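Putative Type I topoisomerase (Deinococcus radiodurans, PDB 3M4A) probably relaxes supercoiled DNA as a type IB topoisomerase, breaking and rejoining one DNA strand without ATP. Local coordinates at residues A[160-165]-A[190-195]; A[196-201]-A[212-217]; A[107-112]-A[126-131]. One frame throughout, in Å; residues are numbered along the deposited sequence. Where two conformers were deposited one is given.

Contact 1 of 3, residues A[160-165]-A[190-195]. With nucleotides of chain B.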
loop_
_atom_site.group_PDB
_atom_site.type_symbol
_atom_site.label_atom_id
_atom_site.label_comp_id
_atom_site.label_asym_id
_atom_site.label_seq_id
_atom_site.Cartn_x
_atom_site.Cartn_y
_atom_site.Cartn_z
ATOM N N VAL A 160 14.336 11.690 -9.549
ATOM C CA VAL A 160 13.893 10.557 -10.362
ATOM C C VAL A 160 14.511 10.580 -11.744
ATOM O O VAL A 160 14.829 11.654 -12.265
ATOM C CB VAL A 160 12.351 10.563 -10.477
ATOM C CG1 VAL A 160 11.858 11.711 -11.338
ATOM C CG2 VAL A 160 11.824 9.212 -11.002
ATOM N N VAL A 161 14.680 9.390 -12.324
ATOM C CA VAL A 161 15.064 9.245 -13.745
ATOM C C VAL A 161 14.291 8.041 -14.323
ATOM O O VAL A 161 14.021 7.077 -13.616
ATOM C CB VAL A 161 16.605 9.077 -13.934
ATOM C CG1 VAL A 161 17.087 7.723 -13.459
ATOM C CG2 VAL A 161 17.005 9.322 -15.409
ATOM N N VAL A 162 13.947 8.128 -15.602
ATOM C CA VAL A 162 13.243 7.068 -16.318
ATOM C C VAL A 162 14.152 6.548 -17.439
ATOM O O VAL A 162 14.653 7.315 -18.255
ATOM C CB VAL A 162 11.914 7.585 -16.908
ATOM C CG1 VAL A 162 11.140 6.468 -17.581
ATOM C CG2 VAL A 162 11.059 8.270 -15.820
ATOM N N ASP A 163 14.394 5.243 -17.456
ATOM C CA ASP A 163 15.170 4.601 -18.528
ATOM C C ASP A 163 14.320 3.446 -19.048
ATOM O O ASP A 163 14.222 2.398 -18.414
ATOM C CB ASP A 163 16.522 4.164 -17.976
ATOM C CG ASP A 163 17.376 3.444 -18.991
ATOM O OD1 ASP A 163 17.349 3.805 -20.188
ATOM O OD2 ASP A 163 18.092 2.523 -18.557
ATOM N N GLY A 164 13.676 3.643 -20.194
ATOM C CA GLY A 164 12.670 2.712 -20.672
ATOM C C GLY A 164 11.561 2.512 -19.663
ATOM O O GLY A 164 10.879 3.476 -19.285
ATOM N N ASN A 165 11.381 1.274 -19.211
ATOM C CA ASN A 165 10.344 0.975 -18.229
ATOM C C ASN A 165 10.843 0.995 -16.797
ATOM O O ASN A 165 10.056 0.672 -15.886
ATOM C CB ASN A 165 9.706 -0.380 -18.499
ATOM C CG ASN A 165 8.772 -0.369 -19.704
ATOM O OD1 ASN A 165 8.078 0.607 -19.968
ATOM N ND2 ASN A 165 8.729 -1.489 -20.410
ATOM N N ALA A 190 5.538 5.498 -18.268
ATOM C CA ALA A 190 4.957 6.412 -19.264
ATOM C C ALA A 190 4.458 7.722 -18.628
ATOM O O ALA A 190 4.682 8.823 -19.153
ATOM C CB ALA A 190 3.816 5.722 -19.984
ATOM N N ASN A 191 3.802 7.592 -17.478
ATOM C CA ASN A 191 3.234 8.754 -16.818
ATOM C C ASN A 191 4.278 9.547 -16.043
ATOM O O ASN A 191 4.137 10.758 -15.899
ATOM C CB ASN A 191 2.069 8.368 -15.947
ATOM C CG ASN A 191 0.820 8.108 -16.761
ATOM O OD1 ASN A 191 0.154 9.050 -17.206
ATOM N ND2 ASN A 191 0.504 6.836 -16.984
ATOM N N MET A 192 5.337 8.893 -15.576
ATOM C CA MET A 192 6.439 9.627 -14.955
ATOM C C MET A 192 7.082 10.557 -15.991
ATOM O O MET A 192 7.455 11.697 -15.684
ATOM C CB MET A 192 7.470 8.667 -14.363
ATOM C CG MET A 192 8.528 9.325 -13.516
ATOM S SD MET A 192 7.822 10.242 -12.138
ATOM C CE MET A 192 7.386 8.907 -11.030
ATOM N N GLN A 193 7.208 10.082 -17.236
ATOM C CA GLN A 193 7.731 10.930 -18.310
ATOM C C GLN A 193 6.855 12.174 -18.488
ATOM O O GLN A 193 7.364 13.273 -18.643
ATOM C CB GLN A 193 7.835 10.167 -19.632
ATOM C CG GLN A 193 8.882 9.064 -19.638
ATOM C CD GLN A 193 10.292 9.499 -20.051
ATOM O OE1 GLN A 193 10.644 10.681 -20.031
ATOM N NE2 GLN A 193 11.119 8.511 -20.414
ATOM N N LYS A 194 5.542 11.986 -18.479
ATOM C CA LYS A 194 4.584 13.099 -18.584
ATOM C C LYS A 194 4.702 14.074 -17.413
ATOM O O LYS A 194 4.655 15.288 -17.612
ATOM C CB LYS A 194 3.145 12.582 -18.655
ATOM C CG LYS A 194 2.809 11.724 -19.865
ATOM C CD LYS A 194 1.360 11.195 -19.747
ATOM C CE LYS A 194 1.156 9.888 -20.486
ATOM N NZ LYS A 194 -0.120 9.214 -20.061
ATOM N N LEU A 195 4.854 13.564 -16.195
ATOM C CA LEU A 195 5.069 14.443 -15.036
ATOM C C LEU A 195 6.350 15.272 -15.186
ATOM O O LEU A 195 6.373 16.461 -14.896
ATOM C CB LEU A 195 5.092 13.641 -13.717
ATOM C CG LEU A 195 3.750 13.099 -13.224
ATOM C CD1 LEU A 195 3.939 12.065 -12.130
ATOM C CD2 LEU A 195 2.875 14.231 -12.694
ATOM P P DG B 9 -2.009 5.212 -19.579
ATOM O OP1 DG B 9 -1.850 6.402 -18.691
ATOM O OP2 DG B 9 -0.867 4.730 -20.382
ATOM O "O5'" DG B 9 -2.547 3.960 -18.746
ATOM C "C5'" DG B 9 -3.660 4.081 -17.895
ATOM C "C4'" DG B 9 -4.323 2.732 -17.669
ATOM O "O4'" DG B 9 -4.896 2.178 -18.878
ATOM C "C3'" DG B 9 -3.359 1.641 -17.218
ATOM O "O3'" DG B 9 -4.012 0.856 -16.242
ATOM C "C2'" DG B 9 -2.957 0.917 -18.514
ATOM C "C1'" DG B 9 -4.244 0.949 -19.292
ATOM N N9 DG B 9 -4.177 1.104 -20.738
ATOM C C8 DG B 9 -3.368 1.951 -21.427
ATOM N N7 DG B 9 -3.563 1.972 -22.715
ATOM C C5 DG B 9 -4.587 1.070 -22.892
ATOM C C6 DG B 9 -5.242 0.663 -24.071
ATOM O O6 DG B 9 -5.065 1.028 -25.237
ATOM N N1 DG B 9 -6.217 -0.268 -23.793
ATOM C C2 DG B 9 -6.541 -0.752 -22.550
ATOM N N2 DG B 9 -7.525 -1.658 -22.458
ATOM N N3 DG B 9 -5.954 -0.355 -21.440
ATOM C C4 DG B 9 -4.971 0.521 -21.694
HETATM O O HOH W 1 10.240 5.590 -20.838
#
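Val162 is the strand residue that meets the helix most fully, one methyl on each of two neighbouring helix side chains. Its CG2 lies 3.6 Å from Met192 CG, while CG1 comes within 3.5 Å of Gln193 NE2, a van der Waals contact on the amide end. The division follows from the torsion: CG1 stands anti to the backbone N (chi1 -177°), which turns CG2 back beside that N and toward Met192. Two residues earlier, Val160 meets Met192 tip to tip, with CG2 4.1 Å from Met192 CG. Met192 was modelled in two conformers, so the course of its chain is less certain. Gln193 bends at chi2, and this brings its amide back over Val162. There NE2 donates to a water 3.1 Å away, which in turn donates to Gly164 O at 2.7 Å and so bridges helix and turn.

Away from the strand, Asn191 ND2 donates an almost straight bond of 2.9 Å to OP1 of DG9 of chain B (N-H...O 173°); ND2 is also bonded to Thr187 O of its own helix. Lys194 NZ reaches Asn191 OD1 at 2.9 Å, from above the carbonyl plane, and lies near the same phosphate. Replacing Asn191 by a leucine would probably leave OP1 without this donor and Lys194 NZ without its mate, free to swing.

Val160 and Met192 also pack on Phe169 and Leu203. The whole is an amphipathic helix laid across the edge strand of a three-stranded antiparallel sheet, the N-to-C directions of helix 190-195 and strand 160-163 differing by 130°, with a polar side turned to the DNA backbone.

Contact 2 of 3, residues A[196-201]-A[212-217]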
loop_
_atom_site.group_PDB
_atom_site.type_symbol
_atom_site.label_atom_id
_atom_site.label_comp_id
_atom_site.label_asym_id
_atom_site.label_seq_id
_atom_site.Cartn_x
_atom_site.Cartn_y
_atom_site.Cartn_z
ATOM N N LEU A 196 7.417 14.629 -15.638
ATOM C CA LEU A 196 8.698 15.312 -15.850
ATOM C C LEU A 196 8.669 16.357 -16.976
ATOM O O LEU A 196 9.518 17.243 -17.011
ATOM C CB LEU A 196 9.803 14.284 -16.095
ATOM C CG LEU A 196 10.202 13.534 -14.828
ATOM C CD1 LEU A 196 10.852 12.179 -15.138
ATOM C CD2 LEU A 196 11.113 14.424 -13.962
ATOM N N ASP A 197 7.688 16.282 -17.872
ATOM C CA ASP A 197 7.516 17.320 -18.895
ATOM C C ASP A 197 6.954 18.634 -18.348
ATOM O O ASP A 197 7.073 19.671 -19.014
ATOM C CB ASP A 197 6.617 16.822 -20.028
ATOM C CG ASP A 197 7.315 15.843 -20.956
ATOM O OD1 ASP A 197 8.562 15.728 -20.930
ATOM O OD2 ASP A 197 6.595 15.188 -21.741
ATOM N N LEU A 198 6.345 18.605 -17.162
ATOM C CA LEU A 198 5.789 19.809 -16.539
ATOM C C LEU A 198 6.916 20.654 -15.928
ATOM O O LEU A 198 7.961 20.116 -15.567
ATOM C CB LEU A 198 4.751 19.439 -15.478
ATOM C CG LEU A 198 3.591 18.536 -15.930
ATOM C CD1 LEU A 198 2.691 18.257 -14.751
ATOM C CD2 LEU A 198 2.800 19.146 -17.071
ATOM N N PRO A 199 6.725 21.989 -15.839
ATOM C CA PRO A 199 7.745 22.828 -15.205
ATOM C C PRO A 199 8.016 22.410 -13.754
ATOM O O PRO A 199 7.080 22.070 -13.025
ATOM C CB PRO A 199 7.135 24.245 -15.260
ATOM C CG PRO A 199 6.070 24.193 -16.277
ATOM C CD PRO A 199 5.569 22.780 -16.304
ATOM N N GLY A 200 9.294 22.436 -13.362
ATOM C CA GLY A 200 9.740 21.983 -12.043
ATOM C C GLY A 200 9.523 23.042 -10.978
ATOM O O GLY A 200 8.882 24.067 -11.247
ATOM N N PRO A 201 10.074 22.836 -9.773
ATOM C CA PRO A 201 10.948 21.759 -9.306
ATOM C C PRO A 201 10.259 20.494 -8.763
ATOM O O PRO A 201 10.942 19.504 -8.536
ATOM C CB PRO A 201 11.708 22.431 -8.162
ATOM C CG PRO A 201 10.731 23.392 -7.599
ATOM C CD PRO A 201 9.839 23.833 -8.711
ATOM N N GLY A 212 -5.560 24.523 -18.326
ATOM C CA GLY A 212 -4.127 24.233 -18.167
ATOM C C GLY A 212 -3.540 24.647 -16.823
ATOM O O GLY A 212 -2.320 24.717 -16.670
ATOM N N GLU A 213 -4.406 24.918 -15.852
ATOM C CA GLU A 213 -3.983 25.332 -14.512
ATOM C C GLU A 213 -3.235 24.175 -13.855
ATOM O O GLU A 213 -3.655 23.028 -13.995
ATOM C CB GLU A 213 -5.225 25.699 -13.699
ATOM C CG GLU A 213 -4.979 26.283 -12.329
ATOM C CD GLU A 213 -6.276 26.717 -11.648
ATOM O OE1 GLU A 213 -7.172 27.273 -12.331
ATOM O OE2 GLU A 213 -6.403 26.500 -10.422
ATOM N N ARG A 214 -2.152 24.488 -13.136
ATOM C CA ARG A 214 -1.218 23.491 -12.595
ATOM C C ARG A 214 -1.023 23.675 -11.090
ATOM O O ARG A 214 -0.879 24.802 -10.621
ATOM C CB ARG A 214 0.132 23.635 -13.303
ATOM C CG ARG A 214 1.218 22.649 -12.867
ATOM C CD ARG A 214 2.393 22.619 -13.855
ATOM N NE ARG A 214 2.917 23.949 -14.184
ATOM C CZ ARG A 214 3.714 24.678 -13.402
ATOM N NH1 ARG A 214 4.099 24.239 -12.211
ATOM N NH2 ARG A 214 4.124 25.873 -13.804
ATOM N N ARG A 215 -1.019 22.572 -10.337
ATOM C CA ARG A 215 -0.738 22.607 -8.900
ATOM C C ARG A 215 -0.140 21.287 -8.428
ATOM O O ARG A 215 -0.208 20.285 -9.138
ATOM C CB ARG A 215 -2.011 22.912 -8.096
ATOM C CG ARG A 215 -3.124 21.882 -8.245
ATOM C CD ARG A 215 -4.361 22.211 -7.406
ATOM N NE ARG A 215 -5.385 21.176 -7.525
ATOM C CZ ARG A 215 -5.362 20.010 -6.876
ATOM N NH1 ARG A 215 -4.364 19.722 -6.047
ATOM N NH2 ARG A 215 -6.333 19.132 -7.053
ATOM N N ARG A 216 0.408 21.290 -7.218
ATOM C CA ARG A 216 0.952 20.079 -6.612
ATOM C C ARG A 216 -0.126 19.228 -5.965
ATOM O O ARG A 216 -1.147 19.739 -5.500
ATOM C CB ARG A 216 1.948 20.431 -5.514
ATOM C CG ARG A 216 3.282 20.924 -5.979
ATOM C CD ARG A 216 4.144 21.266 -4.783
ATOM N NE ARG A 216 4.298 20.102 -3.917
ATOM C CZ ARG A 216 4.645 20.143 -2.633
ATOM N NH1 ARG A 216 4.923 21.293 -2.024
ATOM N NH2 ARG A 216 4.721 19.010 -1.953
ATOM N N ILE A 217 0.122 17.924 -5.899
ATOM C CA ILE A 217 -0.605 17.055 -4.983
ATOM C C ILE A 217 0.182 17.000 -3.666
ATOM O O ILE A 217 1.317 16.511 -3.633
ATOM C CB ILE A 217 -0.752 15.613 -5.519
ATOM C CG1 ILE A 217 -1.465 15.604 -6.877
ATOM C CG2 ILE A 217 -1.474 14.746 -4.495
ATOM C CD1 ILE A 217 -2.892 16.178 -6.853
#
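Arg214, the first residue of strand 214-216, lays its guanidinium over the Pro199 ring. Pro199 CG sits 3.3 Å above the guanidinium plane, offset toward the rim, and is 3.6 Å from Arg214 NH2. Further back, Pro199 CD comes within 3.6 Å of Arg214 NE, so the proline ring runs along the group instead of touching at one point. The side chain leaves the strand extended, and the bend at chi3 (50°) then turns the flat end onto the ring. Its CD also grazes Leu198 CB at 4.3 Å. The polar end is held by Gln205, whose OE1 accepts from Arg214 NH1 while its NE2 donates to Pro199 O; this one amide therefore ties both sides of the contact.

Arg215 points elsewhere, to a salt bridge with Glu221, and its backbone pairs with Thr206. Arg216 is bound to Asp141 and Ser153 O and makes a cation-pi contact with Trp202. Ile217 ends the segment buried, packed on Val123 and Met124 of helix 120-134.

With strand 205-207 alongside, this is a two-stranded antiparallel hairpin at the surface, with Arg214 covering Pro199 in the loop that leads from helix 186-196 into strand 205-207.

Contact 3 of 3, residues A[107-112]-A[126-131]. With ACY (acetic acid), chain D; nucleotides of chain B; nucleotides of chain C.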
loop_
_atom_site.group_PDB
_atom_site.type_symbol
_atom_site.label_atom_id
_atom_site.label_comp_id
_atom_site.label_asym_id
_atom_site.label_seq_id
_atom_site.Cartn_x
_atom_site.Cartn_y
_atom_site.Cartn_z
ATOM N N VAL A 107 -8.959 -2.099 -8.660
ATOM C CA VAL A 107 -10.072 -1.714 -9.526
ATOM C C VAL A 107 -10.264 -0.193 -9.514
ATOM O O VAL A 107 -10.373 0.466 -10.566
ATOM C CB VAL A 107 -11.371 -2.427 -9.097
ATOM C CG1 VAL A 107 -12.611 -1.819 -9.813
ATOM C CG2 VAL A 107 -11.252 -3.927 -9.356
ATOM N N ALA A 108 -10.266 0.376 -8.316
ATOM C CA ALA A 108 -10.463 1.809 -8.150
ATOM C C ALA A 108 -9.327 2.621 -8.775
ATOM O O ALA A 108 -9.569 3.601 -9.493
ATOM C CB ALA A 108 -10.592 2.134 -6.692
ATOM N N THR A 109 -8.078 2.217 -8.519
ATOM C CA THR A 109 -6.939 2.978 -9.044
ATOM C C THR A 109 -6.800 2.815 -10.566
ATOM O O THR A 109 -6.502 3.778 -11.258
ATOM C CB THR A 109 -5.607 2.696 -8.288
ATOM O OG1 THR A 109 -5.258 1.313 -8.374
ATOM C CG2 THR A 109 -5.731 3.098 -6.832
ATOM N N THR A 110 -7.051 1.625 -11.098
ATOM C CA THR A 110 -7.058 1.458 -12.562
ATOM C C THR A 110 -8.078 2.403 -13.212
ATOM O O THR A 110 -7.766 3.066 -14.200
ATOM C CB THR A 110 -7.326 -0.009 -12.966
ATOM O OG1 THR A 110 -6.209 -0.813 -12.562
ATOM C CG2 THR A 110 -7.529 -0.133 -14.468
ATOM N N ALA A 111 -9.281 2.466 -12.648
ATOM C CA ALA A 111 -10.322 3.343 -13.185
ATOM C C ALA A 111 -9.813 4.783 -13.284
ATOM O O ALA A 111 -9.877 5.411 -14.361
ATOM C CB ALA A 111 -11.605 3.249 -12.342
ATOM N N ASP A 112 -9.226 5.286 -12.200
ATOM C CA ASP A 112 -8.655 6.644 -12.193
ATOM C C ASP A 112 -7.503 6.841 -13.183
ATOM O O ASP A 112 -7.345 7.918 -13.773
ATOM C CB ASP A 112 -8.206 7.021 -10.781
ATOM C CG ASP A 112 -9.384 7.287 -9.831
ATOM O OD1 ASP A 112 -10.414 7.838 -10.286
ATOM O OD2 ASP A 112 -9.267 6.968 -8.626
ATOM N N LEU A 126 -1.406 7.150 -9.363
ATOM C CA LEU A 126 0.006 6.852 -9.652
ATOM C C LEU A 126 0.820 6.835 -8.344
ATOM O O LEU A 126 1.652 5.942 -8.097
ATOM C CB LEU A 126 0.584 7.896 -10.615
ATOM C CG LEU A 126 0.070 7.871 -12.057
ATOM C CD1 LEU A 126 0.434 9.158 -12.798
ATOM C CD2 LEU A 126 0.696 6.655 -12.774
ATOM N N MET A 127 0.558 7.814 -7.488
ATOM C CA MET A 127 1.238 7.886 -6.192
ATOM C C MET A 127 0.899 6.698 -5.298
ATOM O O MET A 127 1.774 6.178 -4.622
ATOM C CB MET A 127 0.908 9.213 -5.486
ATOM C CG MET A 127 1.488 10.423 -6.192
ATOM S SD MET A 127 0.777 11.974 -5.593
ATOM C CE MET A 127 1.903 12.303 -4.238
ATOM N N THR A 128 -0.361 6.259 -5.335
ATOM C CA THR A 128 -0.826 5.112 -4.560
ATOM C C THR A 128 -0.159 3.845 -5.082
ATOM O O THR A 128 0.256 2.991 -4.303
ATOM C CB THR A 128 -2.345 4.974 -4.587
ATOM O OG1 THR A 128 -2.934 6.159 -4.035
ATOM C CG2 THR A 128 -2.787 3.788 -3.730
ATOM N N ARG A 129 -0.031 3.727 -6.397
ATOM C CA ARG A 129 0.715 2.586 -6.949
ATOM C C ARG A 129 2.153 2.600 -6.449
ATOM O O ARG A 129 2.699 1.566 -6.091
ATOM C CB ARG A 129 0.659 2.533 -8.481
ATOM C CG ARG A 129 1.383 1.318 -9.058
ATOM C CD ARG A 129 1.085 1.157 -10.521
ATOM N NE ARG A 129 -0.300 0.728 -10.700
ATOM C CZ ARG A 129 -0.877 0.528 -11.880
ATOM N NH1 ARG A 129 -0.196 0.640 -13.007
ATOM N NH2 ARG A 129 -2.140 0.148 -11.916
ATOM N N LEU A 130 2.782 3.762 -6.419
ATOM C CA LEU A 130 4.162 3.846 -5.889
ATOM C C LEU A 130 4.283 3.451 -4.399
ATOM O O LEU A 130 5.239 2.793 -4.017
ATOM C CB LEU A 130 4.740 5.233 -6.128
ATOM C CG LEU A 130 5.050 5.518 -7.603
ATOM C CD1 LEU A 130 5.271 7.008 -7.846
ATOM C CD2 LEU A 130 6.282 4.693 -8.022
ATOM N N LEU A 131 3.306 3.839 -3.582
ATOM C CA LEU A 131 3.257 3.390 -2.173
ATOM C C LEU A 131 3.182 1.871 -2.093
ATOM O O LEU A 131 3.862 1.238 -1.281
ATOM C CB LEU A 131 2.051 3.983 -1.450
ATOM C CG LEU A 131 1.953 5.479 -1.207
ATOM C CD1 LEU A 131 0.569 5.889 -0.665
ATOM C CD2 LEU A 131 3.088 5.965 -0.296
HETATM C C ACY D . -1.678 -0.094 -7.364
HETATM O O ACY D . -2.001 0.372 -8.483
HETATM O OXT ACY D . -0.750 -0.921 -7.222
HETATM C CH3 ACY D . -2.444 0.350 -6.155
ATOM P P DC B 10 -3.199 -0.278 -15.463
ATOM O OP1 DC B 10 -3.890 -0.544 -14.206
ATOM O OP2 DC B 10 -1.750 0.027 -15.401
ATOM O "O5'" DC B 10 -3.357 -1.579 -16.367
ATOM C "C5'" DC B 10 -4.666 -2.141 -16.555
ATOM C "C4'" DC B 10 -4.608 -3.210 -17.618
ATOM O "O4'" DC B 10 -4.314 -2.605 -18.914
ATOM C "C3'" DC B 10 -3.536 -4.283 -17.406
ATOM O "O3'" DC B 10 -4.026 -5.545 -17.799
ATOM C "C2'" DC B 10 -2.426 -3.864 -18.344
ATOM C "C1'" DC B 10 -3.276 -3.385 -19.506
ATOM N N1 DC B 10 -2.588 -2.549 -20.503
ATOM C C2 DC B 10 -3.101 -2.548 -21.807
ATOM O O2 DC B 10 -4.099 -3.244 -22.076
ATOM N N3 DC B 10 -2.484 -1.803 -22.744
ATOM C C4 DC B 10 -1.407 -1.080 -22.442
ATOM N N4 DC B 10 -0.853 -0.356 -23.410
ATOM C C5 DC B 10 -0.876 -1.061 -21.117
ATOM C C6 DC B 10 -1.488 -1.811 -20.194
ATOM P P DT C 7 -14.677 2.086 -15.803
ATOM O OP1 DT C 7 -14.370 1.935 -14.355
ATOM O OP2 DT C 7 -16.067 1.868 -16.291
ATOM O "O5'" DT C 7 -14.188 3.532 -16.236
ATOM C "C5'" DT C 7 -12.941 3.989 -15.753
ATOM C "C4'" DT C 7 -12.450 5.166 -16.549
ATOM O "O4'" DT C 7 -12.298 4.796 -17.942
ATOM C "C3'" DT C 7 -13.391 6.353 -16.554
ATOM O "O3'" DT C 7 -13.263 7.058 -15.333
ATOM C "C2'" DT C 7 -12.896 7.119 -17.765
ATOM C "C1'" DT C 7 -12.458 5.993 -18.679
ATOM N N1 DT C 7 -13.413 5.679 -19.794
ATOM C C2 DT C 7 -13.201 6.384 -20.950
ATOM O O2 DT C 7 -12.351 7.231 -21.071
ATOM N N3 DT C 7 -14.033 6.073 -21.973
ATOM C C4 DT C 7 -15.015 5.137 -21.952
ATOM O O4 DT C 7 -15.671 4.966 -22.972
ATOM C C5 DT C 7 -15.228 4.423 -20.709
ATOM C C7 DT C 7 -16.315 3.389 -20.587
ATOM C C6 DT C 7 -14.403 4.721 -19.678
HETATM O O HOH W 2 -4.469 -0.510 -10.245
#
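Thr110 and Arg129 come together between the two helices only loosely, Thr110 OG1 lying 4.2 Å from Arg129 NH2. They are joined through the DNA backbone and a shared water. Arg129 grips the phosphate of DC10 of chain B with both terminal nitrogens: NH1 donates to OP2 at 2.9 Å (170°) and NH2 to OP1 at 3.0 Å. The phosphorus lies in the guanidinium plane, as a bidentate edge-on grip requires. Thr110 OG1 comes within 2.9 Å of the same OP1, with Lys106 O as another possible acceptor.

The NE/NH2 edge of the guanidinium takes an acetic acid molecule, probably from the crystallisation liquor. Arg129 NE donates to its O at 2.8 Å (174°), and NH2 adds a weak bond to that atom. A water accepts from Arg129 NH2 and lies within hydrogen-bonding distance of Thr109 OG1, Thr110 OG1 and the acetic acid O, more of them than its two protons can serve together; it links the two helices through solvent.

Behind this layer, the bend at chi3 (-71°) follows an extended start to the Arg129 chain and swings the head along the helix flank to the DNA. Asp185 forms a salt bridge with NH1, fixing the rotation from another side. Thr109 CG2 and Thr128 CG2 meet at 4.3 Å, a thin apolar seam beside Tyr225, while their hydroxyls are bonded to Leu105 O and Met124 O of their own helices.

Every guanidinium nitrogen thus has an acceptor. Lys106 NZ comes close to Arg129 NH2, a like-charge approach that the nearby phosphate probably offsets. Such a pattern is consistent with recognition of the DNA backbone independent of base sequence, and the acetic acid, also bound by His132 ND1, suggests a spot that could take a small anion.

Contact 3 comes first along the chain, closing the connection between helix 91-113 and helix 120-134. Contact 1 then folds helix 186-196 back on strand 160-163, enclosing the other two strands of its sheet. Contact 2 follows directly, since residue 196 succeeds residue 195, and closes the loop and strand 205-207 that lead to strand 214-216, its hairpin partner. The three are in series, with none nested or crossing, yet they meet in space. Leu196 packs on Val160 and Val162, joining contacts 1 and 2; Asn191 CB meets Leu126 CD1 at 3.6 Å, joining 1 and 3; Ile217 reaches Met127, joining 2 and 3. Helix 120-134 is thus bordered by both later contacts.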